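Local structure of staphylococcal enterotoxin-like toxin (Staphylococcus aureus, 4DXF) at residues A[29-34]-A[75-80]; A[61-66]-A[187-192]; A[91-96]-A[137-142]; A[166-171]-A[194-199]. The protein probably binds host carbohydrates as a superantigen-like toxin, built from an OB-fold domain and a beta-grasp domain. One frame throughout, in Å; residues are numbered along the deposited sequence.

How the interactions relate
Interaction 3 is wholly buried near the middle of the chain, while interactions 1, 2 and 4 are partly buried and reach the surface. Interactions 1 and 4 are antiparallel strand pairs broken by beta bulges, one in the OB-fold domain and the other in the beta-grasp domain. Interactions 2 and 3 join the two domains without any strand pairing, relying on lysine ends, water and close approach to small residues. Phe79 of interaction 1 lies beside Gly96 and Lys139 of interaction 3, and backbone bonds from Met187 and Asp189 tie interaction 2 to Gly96 and Leu138. Ile191 then packs on Leu141 and Ile196, linking interactions 2, 3 and 4 through apolar side chains.

Interaction 1: residues A[29-34]-A[75-80]; sequences EFKNEI and NVDVFV
A G1 beta bulge, in which Asn75 and Val76 both face Glu33, interrupts an antiparallel pairing at one side of the OB-fold sheet. Glu33 N donates to Val76 O at 2.8 Å, and Val76 N returns a longer bond of 3.2 Å to Glu33 O. Past the corner at Asn32, Phe30 and Val78 form a hydrogen-bonded pair whose two N–O distances, Phe30 N to Val78 O and Val78 N to Phe30 O, are both 2.9 Å. Between these pairs a side chain stands in for the backbone: Asn32 N gives a nearly straight bond (175°) to Asp77 OD1, 2.8 Å away, meeting it from above the carboxylate plane. Asp77 CG stands beside its own backbone N (chi1 -80°), which turns the carboxylate toward the 29-34 chain. Ser100 also bonds OD1 and Lys133 forms a salt bridge with OD2, leaving this buried acid gripped from several directions. The corner at Asn32 separates strand 28-31 from strand 33-37, consistent with the sharply bent first strand of an OB barrel. The aliphatic part of Lys31 lies across Asp77. At the far end Glu29 CG reaches the edge of the Phe79 ring, 3.8 Å from CD1, and Glu29 OE2 sits in the ring plane, 4.0 Å from Phe79 CE1, while forming a salt bridge with Lys144. On the face carrying Phe30 and Val78, the Phe30 ring approaches Val80 obliquely, CD1 lying 3.9 Å from CG2.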
loop_
_atom_site.group_PDB
_atom_site.type_symbol
_atom_site.label_atom_id
_atom_site.label_comp_id
_atom_site.label_asym_id
_atom_site.label_seq_id
_atom_site.Cartn_x
_atom_site.Cartn_y
_atom_site.Cartn_z
ATOM N N GLU A 29 -6.787 2.877 8.900
ATOM C CA GLU A 29 -6.107 4.090 8.501
ATOM C C GLU A 29 -6.107 5.014 9.710
ATOM O O GLU A 29 -7.192 5.262 10.215
ATOM C CB GLU A 29 -6.857 4.783 7.385
ATOM C CG GLU A 29 -6.632 4.099 6.033
ATOM C CD GLU A 29 -7.388 4.705 4.884
ATOM O OE1 GLU A 29 -7.553 5.946 4.866
ATOM O OE2 GLU A 29 -7.836 3.921 4.008
ATOM N N PHE A 30 -4.935 5.452 10.166
ATOM C CA PHE A 30 -4.810 6.358 11.356
ATOM C C PHE A 30 -4.201 7.639 10.930
ATOM O O PHE A 30 -3.091 7.671 10.463
ATOM C CB PHE A 30 -3.995 5.662 12.463
ATOM C CG PHE A 30 -4.631 4.343 12.912
ATOM C CD1 PHE A 30 -3.902 3.185 12.915
ATOM C CD2 PHE A 30 -5.951 4.316 13.370
ATOM C CE1 PHE A 30 -4.483 2.024 13.348
ATOM C CE2 PHE A 30 -6.530 3.174 13.792
ATOM C CZ PHE A 30 -5.805 2.019 13.747
ATOM N N LYS A 31 -4.925 8.749 11.045
ATOM C CA LYS A 31 -4.420 9.933 10.415
ATOM C C LYS A 31 -4.343 11.002 11.539
ATOM O O LYS A 31 -5.027 10.846 12.572
ATOM C CB LYS A 31 -5.323 10.450 9.278
ATOM C CG LYS A 31 -5.336 9.504 8.024
ATOM C CD LYS A 31 -5.955 10.216 6.794
ATOM C CE LYS A 31 -6.571 9.143 5.918
ATOM N NZ LYS A 31 -7.252 9.726 4.726
ATOM N N ASN A 32 -3.428 11.924 11.316
ATOM C CA ASN A 32 -3.141 13.070 12.270
ATOM C C ASN A 32 -2.804 12.504 13.668
ATOM O O ASN A 32 -3.315 12.954 14.734
ATOM C CB ASN A 32 -4.375 13.956 12.343
ATOM C CG ASN A 32 -4.692 14.596 10.988
ATOM O OD1 ASN A 32 -3.790 15.023 10.282
ATOM N ND2 ASN A 32 -5.980 14.667 10.624
ATOM N N GLU A 33 -1.894 11.517 13.701
ATOM C CA GLU A 33 -1.521 10.844 14.921
ATOM C C GLU A 33 -0.078 11.251 15.333
ATOM O O GLU A 33 0.555 12.026 14.646
ATOM C CB GLU A 33 -1.607 9.281 14.702
ATOM C CG GLU A 33 -3.040 8.754 14.545
ATOM C CD GLU A 33 -3.910 8.838 15.849
ATOM O OE1 GLU A 33 -3.331 8.893 16.943
ATOM O OE2 GLU A 33 -5.183 8.765 15.772
ATOM N N ILE A 34 0.399 10.767 16.467
ATOM C CA ILE A 34 1.841 10.882 16.758
ATOM C C ILE A 34 2.453 9.454 16.785
ATOM O O ILE A 34 1.713 8.478 17.069
ATOM C CB ILE A 34 2.109 11.634 18.063
ATOM C CG1 ILE A 34 1.597 10.853 19.230
ATOM C CG2 ILE A 34 1.451 13.069 17.945
ATOM C CD1 ILE A 34 2.123 11.421 20.621
ATOM N N ASN A 75 2.289 14.600 13.494
ATOM C CA ASN A 75 1.790 14.763 12.121
ATOM C C ASN A 75 2.148 13.577 11.225
ATOM O O ASN A 75 2.640 13.770 10.117
ATOM C CB ASN A 75 2.329 15.952 11.379
ATOM C CG ASN A 75 1.893 17.278 12.000
ATOM O OD1 ASN A 75 2.738 18.137 12.274
ATOM N ND2 ASN A 75 0.604 17.438 12.219
ATOM N N VAL A 76 1.924 12.438 11.811
ATOM C CA VAL A 76 2.050 11.109 11.159
ATOM C C VAL A 76 0.656 10.554 10.793
ATOM O O VAL A 76 -0.279 10.547 11.619
ATOM C CB VAL A 76 2.837 10.220 12.154
ATOM C CG1 VAL A 76 2.783 8.726 11.777
ATOM C CG2 VAL A 76 4.259 10.794 12.119
ATOM N N ASP A 77 0.588 9.980 9.562
ATOM C CA ASP A 77 -0.575 9.243 9.085
ATOM C C ASP A 77 0.027 7.814 8.822
ATOM O O ASP A 77 1.167 7.753 8.391
ATOM C CB ASP A 77 -1.030 9.784 7.743
ATOM C CG ASP A 77 -1.866 11.051 7.844
ATOM O OD1 ASP A 77 -1.894 11.611 8.976
ATOM O OD2 ASP A 77 -2.453 11.435 6.811
ATOM N N VAL A 78 -0.726 6.782 9.128
ATOM C CA VAL A 78 -0.276 5.384 8.828
ATOM C C VAL A 78 -1.387 4.643 8.155
ATOM O O VAL A 78 -2.572 4.668 8.594
ATOM C CB VAL A 78 0.155 4.673 10.113
ATOM C CG1 VAL A 78 0.855 3.317 9.753
ATOM C CG2 VAL A 78 1.185 5.499 10.920
ATOM N N PHE A 79 -0.999 3.954 7.041
ATOM C CA PHE A 79 -1.903 3.029 6.410
ATOM C C PHE A 79 -1.419 1.654 6.968
ATOM O O PHE A 79 -0.229 1.303 6.701
ATOM C CB PHE A 79 -1.731 3.145 4.877
ATOM C CG PHE A 79 -2.595 2.142 4.153
ATOM C CD1 PHE A 79 -3.960 2.344 4.065
ATOM C CD2 PHE A 79 -2.041 0.989 3.638
ATOM C CE1 PHE A 79 -4.839 1.351 3.456
ATOM C CE2 PHE A 79 -2.866 -0.023 3.053
ATOM C CZ PHE A 79 -4.255 0.160 2.918
ATOM N N VAL A 80 -2.325 0.942 7.619
ATOM C CA VAL A 80 -2.067 -0.282 8.399
ATOM C C VAL A 80 -2.745 -1.463 7.733
ATOM O O VAL A 80 -3.935 -1.454 7.497
ATOM C CB VAL A 80 -2.540 -0.161 9.891
ATOM C CG1 VAL A 80 -2.415 -1.496 10.702
ATOM C CG2 VAL A 80 -1.801 0.938 10.562
#

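Interaction 2: residues A[61-66]-A[187-192]; sequences VGKDDK and MADVID
Asp189 OD1 is gripped by two groups associated with Lys63: the amino nitrogen NZ, which makes a salt bridge of 2.8 Å to it, and a water that bonds it weakly while accepting from the backbone. That water lies 2.9 Å from Lys63 N, so both ends of one lysine converge on a single carboxylate oxygen. NZ arrives on the syn side of OD1, 23° out of the carboxylate plane. The lysine chain runs extended as far as CE and then bends at its last torsion (chi4 62°), which brings NZ round to OD1 while CE stays 3.8 Å from Asp189 OD1. Beside this polar patch, Ala188 presses its methyl group into the type II' turn from Val61 to Asp64. The methyl carbon CB lies 3.2 Å from Val61 O, the oxygen that also accepts the turn-closing bond from Asp64 N. It further meets Val61 CG2 at 4.0 Å and Asp64 OD2 at 3.4 Å. Gly62 takes the first corner of the turn with the positive phi that this turn type requires. A second water donates to Ala188 O, 2.7 Å away, and also to Asp64 OD1, bridging a buried acid to the main chain. The turn belongs to the OB-fold domain and the 187-192 segment to the beta-grasp domain, where Asp189 bonds back to Leu138. A salt bridge and two bridging waters thus flank a close-packed methyl, so that direct, water-mediated and apolar contacts together join the two domains here.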
loop_
_atom_site.group_PDB
_atom_site.type_symbol
_atom_site.label_atom_id
_atom_site.label_comp_id
_atom_site.label_asym_id
_atom_site.label_seq_id
_atom_site.Cartn_x
_atom_site.Cartn_y
_atom_site.Cartn_z
ATOM N N VAL A 61 11.087 0.064 7.763
ATOM C CA VAL A 61 11.807 -0.666 6.720
ATOM C C VAL A 61 12.204 0.315 5.681
ATOM O O VAL A 61 11.726 1.472 5.677
ATOM C CB VAL A 61 10.947 -1.810 6.106
ATOM C CG1 VAL A 61 10.640 -2.853 7.154
ATOM C CG2 VAL A 61 9.636 -1.213 5.478
ATOM N N GLY A 62 13.105 -0.105 4.781
ATOM C CA GLY A 62 13.556 0.721 3.711
ATOM C C GLY A 62 14.061 2.065 4.185
ATOM O O GLY A 62 14.866 2.139 5.164
ATOM N N LYS A 63 13.555 3.119 3.540
ATOM C CA LYS A 63 13.995 4.502 3.809
ATOM C C LYS A 63 13.561 5.041 5.191
ATOM O O LYS A 63 14.213 5.946 5.726
ATOM C CB LYS A 63 13.528 5.460 2.723
ATOM C CG LYS A 63 14.310 5.355 1.381
ATOM C CD LYS A 63 13.954 6.521 0.436
ATOM C CE LYS A 63 14.339 6.261 -1.048
ATOM N NZ LYS A 63 13.602 5.055 -1.622
ATOM N N ASP A 64 12.526 4.445 5.785
ATOM C CA ASP A 64 12.015 4.869 7.096
ATOM C C ASP A 64 12.985 4.742 8.247
ATOM O O ASP A 64 12.797 5.429 9.258
ATOM C CB ASP A 64 10.728 4.138 7.475
ATOM C CG ASP A 64 9.514 4.761 6.834
ATOM O OD1 ASP A 64 9.636 5.813 6.148
ATOM O OD2 ASP A 64 8.428 4.174 7.008
ATOM N N ASP A 65 13.951 3.823 8.158
ATOM C CA ASP A 65 14.802 3.581 9.306
ATOM C C ASP A 65 15.679 4.789 9.569
ATOM O O ASP A 65 15.719 5.248 10.703
ATOM C CB ASP A 65 15.619 2.288 9.225
ATOM C CG ASP A 65 16.426 2.049 10.504
ATOM O OD1 ASP A 65 15.847 1.632 11.540
ATOM O OD2 ASP A 65 17.638 2.298 10.452
ATOM N N LYS A 66 16.262 5.380 8.523
ATOM C CA LYS A 66 17.095 6.603 8.689
ATOM C C LYS A 66 16.234 7.830 8.833
ATOM O O LYS A 66 16.676 8.835 9.387
ATOM C CB LYS A 66 18.010 6.855 7.479
ATOM C CG LYS A 66 19.295 6.039 7.428
ATOM C CD LYS A 66 19.899 6.129 5.998
ATOM C CE LYS A 66 21.203 5.329 5.816
ATOM N NZ LYS A 66 21.026 3.938 6.299
ATOM N N MET A 187 7.291 -0.492 0.685
ATOM C CA MET A 187 6.080 -0.205 1.535
ATOM C C MET A 187 6.319 1.111 2.284
ATOM O O MET A 187 5.377 1.870 2.573
ATOM C CB MET A 187 5.738 -1.330 2.539
ATOM C CG MET A 187 5.001 -2.521 1.831
ATOM S SD MET A 187 4.678 -3.787 2.830
ATOM C CE MET A 187 3.911 -4.989 1.628
ATOM N N ALA A 188 7.582 1.429 2.498
ATOM C CA ALA A 188 7.881 2.686 3.181
ATOM C C ALA A 188 8.037 3.821 2.246
ATOM O O ALA A 188 8.092 4.964 2.707
ATOM C CB ALA A 188 9.155 2.530 4.070
ATOM N N ASP A 189 8.058 3.590 0.935
ATOM C CA ASP A 189 8.261 4.675 -0.022
ATOM C C ASP A 189 7.036 5.562 -0.114
ATOM O O ASP A 189 5.908 5.030 -0.006
ATOM C CB ASP A 189 8.629 4.164 -1.419
ATOM C CG ASP A 189 10.143 3.768 -1.537
ATOM O OD1 ASP A 189 10.993 4.465 -0.942
ATOM O OD2 ASP A 189 10.465 2.786 -2.245
ATOM N N VAL A 190 7.255 6.867 -0.246
ATOM C CA VAL A 190 6.146 7.783 -0.268
ATOM C C VAL A 190 6.222 8.663 -1.482
ATOM O O VAL A 190 7.336 9.022 -1.959
ATOM C CB VAL A 190 6.056 8.646 1.048
ATOM C CG1 VAL A 190 6.054 7.769 2.315
ATOM C CG2 VAL A 190 7.182 9.651 1.048
ATOM N N ILE A 191 5.047 9.077 -1.977
ATOM C CA ILE A 191 4.942 9.961 -3.130
ATOM C C ILE A 191 3.922 11.062 -2.903
ATOM O O ILE A 191 3.164 11.054 -1.923
ATOM C CB ILE A 191 4.545 9.211 -4.459
ATOM C CG1 ILE A 191 3.166 8.559 -4.339
ATOM C CG2 ILE A 191 5.566 8.101 -4.702
ATOM C CD1 ILE A 191 2.646 7.909 -5.710
ATOM N N ASP A 192 3.889 11.963 -3.846
ATOM C CA ASP A 192 3.064 13.165 -3.763
ATOM C C ASP A 192 1.732 12.800 -4.397
ATOM O O ASP A 192 1.638 12.690 -5.630
ATOM C CB ASP A 192 3.764 14.337 -4.504
ATOM C CG ASP A 192 2.927 15.637 -4.461
ATOM O OD1 ASP A 192 1.703 15.555 -4.193
ATOM O OD2 ASP A 192 3.481 16.731 -4.753
HETATM O O HOH W 1 11.807 2.695 1.212
HETATM O O HOH W 2 10.161 6.311 3.768
#

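Interaction 3: residues A[91-96]-A[137-142]; sequences KYSVGG and SLKELD
The N-terminal end of the long helix 138-153, belonging to the beta-grasp domain, points the side chain of Lys139 at strand 92-94 of the OB-fold domain. Lys139 NZ donates to Val94 O at 3.0 Å, lying in the carbonyl plane on a lone pair (C=O...donor angle 140°). A water 2.8 Å from Lys139 NZ takes a second bond from the lysine, and it accepts another from Val94 N at 3.0 Å. One amino group therefore engages both the carbonyl and, through water, the N-H of the same residue, which probably compensates the charge of this buried lysine. The chain leaves the helix with CG opposite the backbone N (chi1 179°) and stays extended until chi4 turns NZ aside onto Val94. On its way it passes alongside Gly96, with CD 3.7 Å from the glycine CA, and its CE reaches 3.8 Å from Ser93 OG, a hydroxyl bonded to Val81 N. Gly96 has a positive phi, and its bare alpha carbon also abuts Ser137, whose OG is 3.4 Å from Gly96 CA. Ser137 is the N-cap residue of the helix, its OG accepting from Glu140 N at 3.1 Å. Phe79 and Met187 lie against the same lysine. A long central helix of the beta-grasp domain whose start meets the OB-fold domain is characteristic of the two-domain superantigen fold.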
loop_
_atom_site.group_PDB
_atom_site.type_symbol
_atom_site.label_atom_id
_atom_site.label_comp_id
_atom_site.label_asym_id
_atom_site.label_seq_id
_atom_site.Cartn_x
_atom_site.Cartn_y
_atom_site.Cartn_z
ATOM N N LYS A 91 0.006 -6.497 17.261
ATOM C CA LYS A 91 -0.448 -5.477 16.282
ATOM C C LYS A 91 0.753 -4.936 15.580
ATOM O O LYS A 91 1.529 -4.119 16.083
ATOM C CB LYS A 91 -1.228 -4.358 17.004
ATOM C CG LYS A 91 -2.354 -4.858 17.790
ATOM C CD LYS A 91 -3.580 -5.212 16.923
ATOM C CE LYS A 91 -4.766 -5.563 17.766
ATOM N NZ LYS A 91 -5.922 -5.906 16.907
ATOM N N TYR A 92 0.935 -5.428 14.367
ATOM C CA TYR A 92 2.097 -5.222 13.638
ATOM C C TYR A 92 1.657 -4.998 12.205
ATOM O O TYR A 92 0.743 -5.704 11.714
ATOM C CB TYR A 92 2.932 -6.531 13.746
ATOM C CG TYR A 92 4.031 -6.651 12.794
ATOM C CD1 TYR A 92 3.814 -7.234 11.521
ATOM C CD2 TYR A 92 5.333 -6.285 13.130
ATOM C CE1 TYR A 92 4.854 -7.378 10.587
ATOM C CE2 TYR A 92 6.363 -6.385 12.178
ATOM C CZ TYR A 92 6.099 -6.972 10.923
ATOM O OH TYR A 92 7.132 -7.131 10.038
ATOM N N SER A 93 2.332 -4.055 11.580
ATOM C CA SER A 93 2.216 -3.618 10.196
ATOM C C SER A 93 3.528 -3.056 9.639
ATOM O O SER A 93 4.459 -2.624 10.386
ATOM C CB SER A 93 0.992 -2.669 10.047
ATOM O OG SER A 93 0.824 -2.266 8.738
ATOM N N VAL A 94 3.683 -3.058 8.320
ATOM C CA VAL A 94 4.949 -2.717 7.721
ATOM C C VAL A 94 4.910 -1.472 6.858
ATOM O O VAL A 94 4.148 -1.446 5.886
ATOM C CB VAL A 94 5.463 -3.917 6.850
ATOM C CG1 VAL A 94 6.777 -3.533 6.251
ATOM C CG2 VAL A 94 5.557 -5.140 7.743
ATOM N N GLY A 95 5.685 -0.415 7.189
ATOM C CA GLY A 95 5.749 0.757 6.306
ATOM C C GLY A 95 4.436 1.563 6.390
ATOM O O GLY A 95 3.755 1.450 7.405
ATOM N N GLY A 96 4.119 2.302 5.306
ATOM C CA GLY A 96 2.823 2.983 5.182
ATOM C C GLY A 96 2.784 4.287 5.962
ATOM O O GLY A 96 1.694 4.818 6.203
ATOM N N SER A 137 1.670 6.593 0.628
ATOM C CA SER A 137 2.673 5.530 0.605
ATOM C C SER A 137 2.400 4.620 -0.580
ATOM O O SER A 137 1.230 4.412 -0.991
ATOM C CB SER A 137 2.677 4.637 1.863
ATOM O OG SER A 137 1.492 3.944 2.172
ATOM N N LEU A 138 3.472 4.046 -1.083
ATOM C CA LEU A 138 3.265 2.929 -2.065
ATOM C C LEU A 138 2.516 1.769 -1.494
ATOM O O LEU A 138 1.743 1.119 -2.241
ATOM C CB LEU A 138 4.630 2.510 -2.699
ATOM C CG LEU A 138 5.411 3.546 -3.505
ATOM C CD1 LEU A 138 6.733 2.878 -4.111
ATOM C CD2 LEU A 138 4.770 4.369 -4.660
ATOM N N LYS A 139 2.698 1.456 -0.216
ATOM C CA LYS A 139 1.993 0.450 0.481
ATOM C C LYS A 139 0.484 0.623 0.222
ATOM O O LYS A 139 -0.201 -0.350 -0.109
ATOM C CB LYS A 139 2.281 0.434 1.989
ATOM C CG LYS A 139 1.531 -0.614 2.739
ATOM C CD LYS A 139 1.631 -0.397 4.229
ATOM C CE LYS A 139 1.003 -1.527 5.054
ATOM N NZ LYS A 139 1.773 -2.867 4.823
ATOM N N GLU A 140 -0.017 1.876 0.396
ATOM C CA GLU A 140 -1.486 2.112 0.291
ATOM C C GLU A 140 -2.013 1.984 -1.132
ATOM O O GLU A 140 -3.078 1.373 -1.356
ATOM C CB GLU A 140 -1.863 3.522 0.849
ATOM C CG GLU A 140 -3.349 3.784 0.718
ATOM C CD GLU A 140 -3.769 5.077 1.385
ATOM O OE1 GLU A 140 -2.931 5.609 2.159
ATOM O OE2 GLU A 140 -4.937 5.563 1.129
ATOM N N LEU A 141 -1.282 2.550 -2.080
ATOM C CA LEU A 141 -1.650 2.503 -3.497
ATOM C C LEU A 141 -1.643 1.025 -3.936
ATOM O O LEU A 141 -2.669 0.510 -4.473
ATOM C CB LEU A 141 -0.683 3.304 -4.329
ATOM C CG LEU A 141 -0.658 4.833 -4.042
ATOM C CD1 LEU A 141 0.614 5.364 -4.601
ATOM C CD2 LEU A 141 -1.904 5.426 -4.736
ATOM N N ASP A 142 -0.535 0.361 -3.617
ATOM C CA ASP A 142 -0.421 -1.053 -4.026
ATOM C C ASP A 142 -1.574 -1.904 -3.398
ATOM O O ASP A 142 -2.275 -2.638 -4.118
ATOM C CB ASP A 142 0.921 -1.586 -3.560
ATOM C CG ASP A 142 1.025 -3.147 -3.727
ATOM O OD1 ASP A 142 1.135 -3.529 -4.947
ATOM O OD2 ASP A 142 1.057 -3.906 -2.714
HETATM O O HOH W 3 1.695 -4.724 6.906
#

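Interaction 4: residues A[166-171]-A[194-199]; sequences IKMKNG and TNIDNI
Lys169 NZ forms a salt bridge of 3.0 Å with Asp197 OD1, using the anti lone pair of that oxygen. The other oxygen of the acid, OD2, accepts from Asn198 ND2 at 2.9 Å, the donor coming from above the carboxylate plane, so both oxygens are engaged. Where the strand runs into the turn, Lys169 N points almost straight (173°) at Asn195 O, only 2.6 Å away. Asn195 also offers its amide: OD1 takes the N-H of Asn170 at 3.1 Å, the donor tilted 24° from the carbonyl plane. CG of Asn195 lies far from its backbone N (chi1 -157°), which carries the amide to Asn170, inside the type I turn from Met168 to Gly171. Lys167 O faces two consecutive residues in a classic beta bulge, accepting from Asp197 N at 2.8 Å and weakly from Asn198 N at 3.4 Å. Lys167 N donates in turn to Asn198 O, and its own side chain runs beside that of Asn198 to a salt bridge with Glu200. On the side carrying Ile166 and Ile199 the contact turns apolar. These two lie side by side, and Ile166 CG2 also meets Ile196 CG2 at 3.8 Å. Separately, Met168, bent at chi2 and chi3, brings SD to 3.9 Å from Ile196 CG1. Leu141 and Leu145 of helix 138-153 cover the isoleucines. The pairing thus divides its chemistry within the beta-grasp domain: polar side chains accompany the bulge and the turn, while the isoleucines face helix 138-153.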
loop_
_atom_site.group_PDB
_atom_site.type_symbol
_atom_site.label_atom_id
_atom_site.label_comp_id
_atom_site.label_asym_id
_atom_site.label_seq_id
_atom_site.Cartn_x
_atom_site.Cartn_y
_atom_site.Cartn_z
ATOM N N ILE A 166 1.818 3.562 -11.814
ATOM C CA ILE A 166 1.300 4.854 -11.347
ATOM C C ILE A 166 2.058 5.908 -12.113
ATOM O O ILE A 166 3.284 5.998 -12.003
ATOM C CB ILE A 166 1.570 5.051 -9.827
ATOM C CG1 ILE A 166 1.163 3.875 -8.931
ATOM C CG2 ILE A 166 0.946 6.401 -9.275
ATOM C CD1 ILE A 166 -0.354 3.494 -8.918
ATOM N N LYS A 167 1.355 6.694 -12.917
ATOM C CA LYS A 167 2.027 7.663 -13.769
ATOM C C LYS A 167 1.916 9.018 -13.126
ATOM O O LYS A 167 0.820 9.457 -12.863
ATOM C CB LYS A 167 1.428 7.708 -15.192
ATOM C CG LYS A 167 1.702 6.329 -15.892
ATOM C CD LYS A 167 1.097 6.249 -17.285
ATOM C CE LYS A 167 2.172 6.290 -18.360
ATOM N NZ LYS A 167 1.567 6.836 -19.615
ATOM N N MET A 168 3.065 9.652 -12.904
ATOM C CA MET A 168 3.141 10.957 -12.247
ATOM C C MET A 168 3.027 12.141 -13.224
ATOM O O MET A 168 3.523 12.068 -14.358
ATOM C CB MET A 168 4.453 10.988 -11.487
ATOM C CG MET A 168 4.580 9.806 -10.472
ATOM S SD MET A 168 3.164 9.612 -9.351
ATOM C CE MET A 168 3.431 10.985 -8.147
ATOM N N LYS A 169 2.380 13.226 -12.783
ATOM C CA LYS A 169 2.200 14.462 -13.592
ATOM C C LYS A 169 3.557 15.034 -13.992
ATOM O O LYS A 169 3.741 15.562 -15.116
ATOM C CB LYS A 169 1.413 15.541 -12.825
ATOM C CG LYS A 169 -0.088 15.436 -12.963
ATOM C CD LYS A 169 -0.747 16.355 -11.980
ATOM C CE LYS A 169 -2.189 16.018 -11.851
ATOM N NZ LYS A 169 -2.774 15.819 -13.213
ATOM N N ASN A 170 4.507 14.896 -13.075
ATOM C CA ASN A 170 5.863 15.382 -13.276
ATOM C C ASN A 170 6.611 14.549 -14.335
ATOM O O ASN A 170 7.794 14.758 -14.580
ATOM C CB ASN A 170 6.610 15.539 -11.930
ATOM C CG ASN A 170 7.212 14.229 -11.397
ATOM O OD1 ASN A 170 7.038 13.148 -11.959
ATOM N ND2 ASN A 170 7.959 14.351 -10.302
ATOM N N GLY A 171 5.885 13.660 -15.017
ATOM C CA GLY A 171 6.535 12.735 -15.958
ATOM C C GLY A 171 7.087 11.406 -15.454
ATOM O O GLY A 171 7.330 10.509 -16.261
ATOM N N THR A 194 -1.003 14.462 -4.834
ATOM C CA THR A 194 -1.498 15.479 -5.743
ATOM C C THR A 194 -0.918 15.423 -7.176
ATOM O O THR A 194 -1.504 15.974 -8.107
ATOM C CB THR A 194 -1.288 16.931 -5.112
ATOM O OG1 THR A 194 0.080 17.345 -5.248
ATOM C CG2 THR A 194 -1.603 16.900 -3.619
ATOM N N ASN A 195 0.225 14.752 -7.323
ATOM C CA ASN A 195 0.947 14.639 -8.556
ATOM C C ASN A 195 0.662 13.335 -9.338
ATOM O O ASN A 195 1.175 13.164 -10.439
ATOM C CB ASN A 195 2.458 14.742 -8.271
ATOM C CG ASN A 195 3.259 15.180 -9.491
ATOM O OD1 ASN A 195 3.996 14.377 -10.100
ATOM N ND2 ASN A 195 3.074 16.466 -9.894
ATOM N N ILE A 196 -0.150 12.437 -8.784
ATOM C CA ILE A 196 -0.554 11.248 -9.565
ATOM C C ILE A 196 -1.435 11.718 -10.736
ATOM O O ILE A 196 -2.430 12.423 -10.546
ATOM C CB ILE A 196 -1.283 10.236 -8.677
ATOM C CG1 ILE A 196 -0.322 9.709 -7.607
ATOM C CG2 ILE A 196 -1.831 9.044 -9.495
ATOM C CD1 ILE A 196 -1.027 8.887 -6.464
ATOM N N ASP A 197 -1.079 11.294 -11.935
ATOM C CA ASP A 197 -1.849 11.657 -13.082
ATOM C C ASP A 197 -2.921 10.605 -13.453
ATOM O O ASP A 197 -4.135 10.897 -13.449
ATOM C CB ASP A 197 -0.902 11.900 -14.244
ATOM C CG ASP A 197 -1.601 12.554 -15.387
ATOM O OD1 ASP A 197 -2.361 13.542 -15.161
ATOM O OD2 ASP A 197 -1.432 12.044 -16.489
ATOM N N ASN A 198 -2.452 9.393 -13.751
ATOM C CA ASN A 198 -3.313 8.244 -14.134
ATOM C C ASN A 198 -2.590 6.934 -13.778
ATOM O O ASN A 198 -1.361 6.886 -13.502
ATOM C CB ASN A 198 -3.775 8.272 -15.615
ATOM C CG ASN A 198 -2.633 8.097 -16.592
ATOM O OD1 ASN A 198 -2.305 6.983 -17.031
ATOM N ND2 ASN A 198 -1.981 9.193 -16.904
ATOM N N ILE A 199 -3.376 5.862 -13.817
ATOM C CA ILE A 199 -2.905 4.589 -13.334
ATOM C C ILE A 199 -3.230 3.617 -14.483
ATOM O O ILE A 199 -4.357 3.669 -14.991
ATOM C CB ILE A 199 -3.637 4.215 -12.057
ATOM C CG1 ILE A 199 -3.300 5.218 -10.961
ATOM C CG2 ILE A 199 -3.241 2.787 -11.609
ATOM C CD1 ILE A 199 -4.037 4.999 -9.730
#